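Local coordinates for putative ArsC family related protein (Bacteroides fragilis, PDB 3GKX) that is of unknown function but belongs to the ArsC family, the thioredoxin-like proteins that include arsenate reductases, at residues 19-29 and 111-120. Residues are numbered along the deposited sequence; the frame is centred on the assembly and turned at random.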
loop_
_atom_site.group_PDB
_atom_site.type_symbol
_atom_site.label_atom_id
_atom_site.label_comp_id
_atom_site.label_asym_id
_atom_site.label_seq_id
_atom_site.Cartn_x
_atom_site.Cartn_y
_atom_site.Cartn_z
ATOM N N LYS B 19 21.236 -5.186 9.974
ATOM C CA LYS B 19 21.518 -4.035 9.111
ATOM C C LYS B 19 20.676 -2.809 9.538
ATOM O O LYS B 19 21.218 -1.727 9.748
ATOM C CB LYS B 19 21.279 -4.397 7.629
ATOM C CG LYS B 19 22.401 -5.230 6.974
ATOM C CD LYS B 19 21.906 -5.952 5.715
ATOM C CE LYS B 19 22.984 -6.081 4.662
ATOM N NZ LYS B 19 23.047 -4.941 3.694
ATOM N N ALA B 20 19.366 -2.997 9.695
ATOM C CA ALA B 20 18.439 -1.911 10.052
ATOM C C ALA B 20 18.794 -1.305 11.385
ATOM O O ALA B 20 18.798 -0.069 11.537
ATOM C CB ALA B 20 17.001 -2.433 10.115
ATOM N N LYS B 21 19.057 -2.193 12.348
ATOM C CA LYS B 21 19.397 -1.804 13.680
ATOM C C LYS B 21 20.712 -1.000 13.609
ATOM O O LYS B 21 20.789 0.093 14.173
ATOM C CB LYS B 21 19.526 -3.047 14.555
ATOM C CG LYS B 21 20.248 -2.818 15.893
ATOM C CD LYS B 21 21.079 -4.047 16.253
ATOM C CE LYS B 21 21.767 -3.923 17.611
ATOM N NZ LYS B 21 20.814 -4.314 18.698
ATOM N N LYS B 22 21.727 -1.524 12.899
ATOM C CA LYS B 22 22.957 -0.755 12.656
ATOM C C LYS B 22 22.662 0.663 12.127
ATOM O O LYS B 22 23.176 1.640 12.665
ATOM C CB LYS B 22 23.956 -1.504 11.740
ATOM C CG LYS B 22 24.761 -2.611 12.410
ATOM C CD LYS B 22 25.635 -3.320 11.375
ATOM C CE LYS B 22 25.745 -4.799 11.648
ATOM N NZ LYS B 22 25.698 -5.629 10.390
ATOM N N TRP B 23 21.806 0.762 11.105
ATOM C CA TRP B 23 21.347 2.049 10.580
ATOM C C TRP B 23 20.663 2.967 11.613
ATOM O O TRP B 23 20.978 4.159 11.676
ATOM C CB TRP B 23 20.452 1.850 9.346
ATOM C CG TRP B 23 20.108 3.122 8.615
ATOM C CD1 TRP B 23 20.725 3.615 7.520
ATOM C CD2 TRP B 23 19.067 4.055 8.949
ATOM N NE1 TRP B 23 20.148 4.804 7.141
ATOM C CE2 TRP B 23 19.128 5.099 8.004
ATOM C CE3 TRP B 23 18.121 4.127 9.976
ATOM C CZ2 TRP B 23 18.246 6.188 8.027
ATOM C CZ3 TRP B 23 17.250 5.220 10.015
ATOM C CH2 TRP B 23 17.315 6.229 9.048
ATOM N N LEU B 24 19.741 2.446 12.427
ATOM C CA LEU B 24 19.116 3.301 13.463
ATOM C C LEU B 24 20.142 3.906 14.428
ATOM O O LEU B 24 20.001 5.054 14.839
ATOM C CB LEU B 24 18.079 2.547 14.300
ATOM C CG LEU B 24 16.749 2.083 13.721
ATOM C CD1 LEU B 24 16.149 1.132 14.752
ATOM C CD2 LEU B 24 15.847 3.281 13.392
ATOM N N ILE B 25 21.136 3.124 14.833
ATOM C CA ILE B 25 22.134 3.643 15.776
ATOM C C ILE B 25 23.077 4.632 15.082
ATOM O O ILE B 25 23.305 5.744 15.582
ATOM C CB ILE B 25 22.919 2.537 16.504
ATOM C CG1 ILE B 25 21.941 1.573 17.216
ATOM C CG2 ILE B 25 23.859 3.166 17.482
ATOM C CD1 ILE B 25 22.577 0.251 17.680
ATOM N N GLU B 26 23.600 4.228 13.921
ATOM C CA GLU B 26 24.383 5.126 13.067
ATOM C C GLU B 26 23.658 6.474 12.922
ATOM O O GLU B 26 24.273 7.515 13.058
ATOM C CB GLU B 26 24.624 4.484 11.698
ATOM C CG GLU B 26 25.533 5.241 10.752
ATOM C CD GLU B 26 25.473 4.677 9.336
ATOM O OE1 GLU B 26 24.485 4.952 8.602
ATOM O OE2 GLU B 26 26.417 3.951 8.953
ATOM N N ASN B 27 22.348 6.457 12.690
ATOM C CA ASN B 27 21.622 7.710 12.480
ATOM C C ASN B 27 21.077 8.423 13.720
ATOM O O ASN B 27 20.338 9.408 13.602
ATOM C CB ASN B 27 20.571 7.560 11.374
ATOM C CG ASN B 27 21.215 7.412 10.009
ATOM O OD1 ASN B 27 21.488 8.406 9.325
ATOM N ND2 ASN B 27 21.536 6.173 9.639
ATOM N N ASN B 28 21.487 7.936 14.895
ATOM C CA ASN B 28 21.121 8.506 16.196
ATOM C C ASN B 28 19.639 8.431 16.537
ATOM O O ASN B 28 19.154 9.232 17.315
ATOM C CB ASN B 28 21.613 9.938 16.305
ATOM C CG ASN B 28 23.097 10.012 16.324
ATOM O OD1 ASN B 28 23.715 10.566 15.410
ATOM N ND2 ASN B 28 23.701 9.429 17.355
ATOM N N ILE B 29 18.934 7.463 15.958
ATOM C CA ILE B 29 17.501 7.304 16.242
ATOM C C ILE B 29 17.260 6.440 17.494
ATOM O O ILE B 29 17.503 5.227 17.496
ATOM C CB ILE B 29 16.695 6.763 15.022
ATOM C CG1 ILE B 29 17.112 7.484 13.713
ATOM C CG2 ILE B 29 15.181 6.854 15.278
ATOM C CD1 ILE B 29 16.488 8.913 13.502
ATOM N N PHE B 111 13.737 -3.378 5.573
ATOM C CA PHE B 111 14.768 -2.363 5.666
ATOM C C PHE B 111 15.108 -1.707 4.337
ATOM O O PHE B 111 15.860 -2.258 3.539
ATOM C CB PHE B 111 16.034 -2.894 6.325
ATOM C CG PHE B 111 17.089 -1.855 6.457
ATOM C CD1 PHE B 111 16.790 -0.623 7.042
ATOM C CD2 PHE B 111 18.359 -2.070 5.955
ATOM C CE1 PHE B 111 17.749 0.371 7.134
ATOM C CE2 PHE B 111 19.334 -1.092 6.057
ATOM C CZ PHE B 111 19.023 0.131 6.641
ATOM N N LYS B 112 14.561 -0.517 4.113
ATOM C CA LYS B 112 14.825 0.241 2.888
ATOM C C LYS B 112 15.352 1.627 3.280
ATOM O O LYS B 112 14.557 2.537 3.566
ATOM C CB LYS B 112 13.562 0.347 1.999
ATOM C CG LYS B 112 12.712 -0.937 1.831
ATOM C CD LYS B 112 13.496 -2.114 1.181
ATOM C CE LYS B 112 13.976 -1.800 -0.250
ATOM N NZ LYS B 112 14.919 -2.838 -0.815
ATOM N N PRO B 113 16.694 1.790 3.301
ATOM C CA PRO B 113 17.335 3.016 3.774
ATOM C C PRO B 113 16.712 4.265 3.160
ATOM O O PRO B 113 16.567 5.282 3.834
ATOM C CB PRO B 113 18.782 2.857 3.302
ATOM C CG PRO B 113 18.987 1.394 3.204
ATOM C CD PRO B 113 17.679 0.840 2.745
ATOM N N GLU B 114 16.335 4.176 1.885
ATOM C CA GLU B 114 15.704 5.289 1.182
ATOM C C GLU B 114 14.450 5.716 1.950
ATOM O O GLU B 114 14.169 6.903 2.091
ATOM C CB GLU B 114 15.382 4.905 -0.279
ATOM N N GLU B 115 13.727 4.746 2.493
ATOM C CA GLU B 115 12.483 5.051 3.196
ATOM C C GLU B 115 12.700 5.368 4.666
ATOM O O GLU B 115 11.943 6.145 5.258
ATOM C CB GLU B 115 11.484 3.907 3.056
ATOM C CG GLU B 115 10.956 3.695 1.623
ATOM C CD GLU B 115 9.999 2.507 1.541
ATOM O OE1 GLU B 115 9.891 1.758 2.554
ATOM O OE2 GLU B 115 9.354 2.330 0.479
ATOM N N TRP B 116 13.719 4.758 5.269
ATOM C CA TRP B 116 13.971 4.959 6.698
ATOM C C TRP B 116 14.430 6.380 7.033
ATOM O O TRP B 116 14.408 6.789 8.197
ATOM C CB TRP B 116 14.938 3.906 7.217
ATOM C CG TRP B 116 14.262 2.591 7.360
ATOM C CD1 TRP B 116 13.440 1.993 6.454
ATOM C CD2 TRP B 116 14.315 1.725 8.492
ATOM N NE1 TRP B 116 12.984 0.792 6.946
ATOM C CE2 TRP B 116 13.501 0.607 8.200
ATOM C CE3 TRP B 116 14.969 1.783 9.729
ATOM C CZ2 TRP B 116 13.338 -0.453 9.094
ATOM C CZ3 TRP B 116 14.809 0.723 10.612
ATOM C CH2 TRP B 116 13.999 -0.377 10.293
ATOM N N GLU B 117 14.815 7.132 5.998
ATOM C CA GLU B 117 15.164 8.537 6.144
ATOM C C GLU B 117 14.010 9.433 6.630
ATOM O O GLU B 117 14.282 10.498 7.173
ATOM C CB GLU B 117 15.738 9.078 4.836
ATOM C CG GLU B 117 17.012 8.384 4.365
ATOM C CD GLU B 117 18.271 8.973 4.978
ATOM O OE1 GLU B 117 18.308 10.207 5.214
ATOM O OE2 GLU B 117 19.231 8.204 5.209
ATOM N N LYS B 118 12.742 9.012 6.467
ATOM C CA LYS B 118 11.595 9.795 6.980
ATOM C C LYS B 118 11.693 9.954 8.489
ATOM O O LYS B 118 11.088 10.857 9.054
ATOM C CB LYS B 118 10.244 9.150 6.652
ATOM C CG LYS B 118 9.968 8.868 5.194
ATOM C CD LYS B 118 8.997 7.711 5.057
ATOM C CE LYS B 118 9.101 7.070 3.676
ATOM N NZ LYS B 118 8.554 5.665 3.643
ATOM N N LEU B 119 12.434 9.057 9.139
ATOM C CA LEU B 119 12.680 9.107 10.596
ATOM C C LEU B 119 13.685 10.172 11.047
ATOM O O LEU B 119 13.842 10.367 12.250
ATOM C CB LEU B 119 13.202 7.751 11.089
ATOM C CG LEU B 119 12.307 6.522 10.894
ATOM C CD1 LEU B 119 13.113 5.223 10.903
ATOM C CD2 LEU B 119 11.224 6.520 11.954
ATOM N N LYS B 120 14.387 10.827 10.104
ATOM C CA LYS B 120 15.476 11.773 10.440
ATOM C C LYS B 120 14.970 13.203 10.501
ATOM O O LYS B 120 13.878 13.435 11.020
ATOM C CB LYS B 120 16.645 11.666 9.449
ATOM C CG LYS B 120 17.555 10.424 9.633
ATOM C CD LYS B 120 18.411 10.151 8.398
ATOM C CE LYS B 120 19.621 11.083 8.311
ATOM N NZ LYS B 120 20.149 11.273 6.918
#
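An aromatic cluster of Trp-23, Phe-111 and Trp-116 joins helix 15-26 of this thioredoxin-like domain to helix 113-116 and to Phe-111, just ahead of it. Trp-23 projects toward segment 111-120, CG anti to the backbone N (chi1 -171°), and lays one face of its six-membered ring over Trp-116 CB, a CH-pi contact with CB 3.9 Å from the ring centroid. The Trp-116 indole turns its edge toward that same face, the planes 87° apart, in a T-shaped pair. Toward the rim of the opposite face of Trp-23 rests Asn-27 ND2, held by a nearly straight hydrogen bond of 2.9 Å to Trp-23 O. Phe-111 takes Ala-20 CA over the centre of its ring, 3.7 Å from the centroid, and its CZ meets Trp-23 CB at 3.5 Å. Both helices pack on the same side of the central sheet, where Ala-20, Leu-24 and Trp-116 all touch Phe-8 of strand 7-10. Ala-20 CB abuts Trp-116 CH2 (3.6 Å), and Leu-24 CG meets the edge of that indole. Beyond the Schellman turn ending helix 15-26, Ile-29 CD1 reaches Leu-119 O (3.3 Å). Glu-117 OE2 lies at the Trp-23 edge, in plane, while Glu-117 OE1 forms a salt bridge with Lys-120 NZ (2.7 Å).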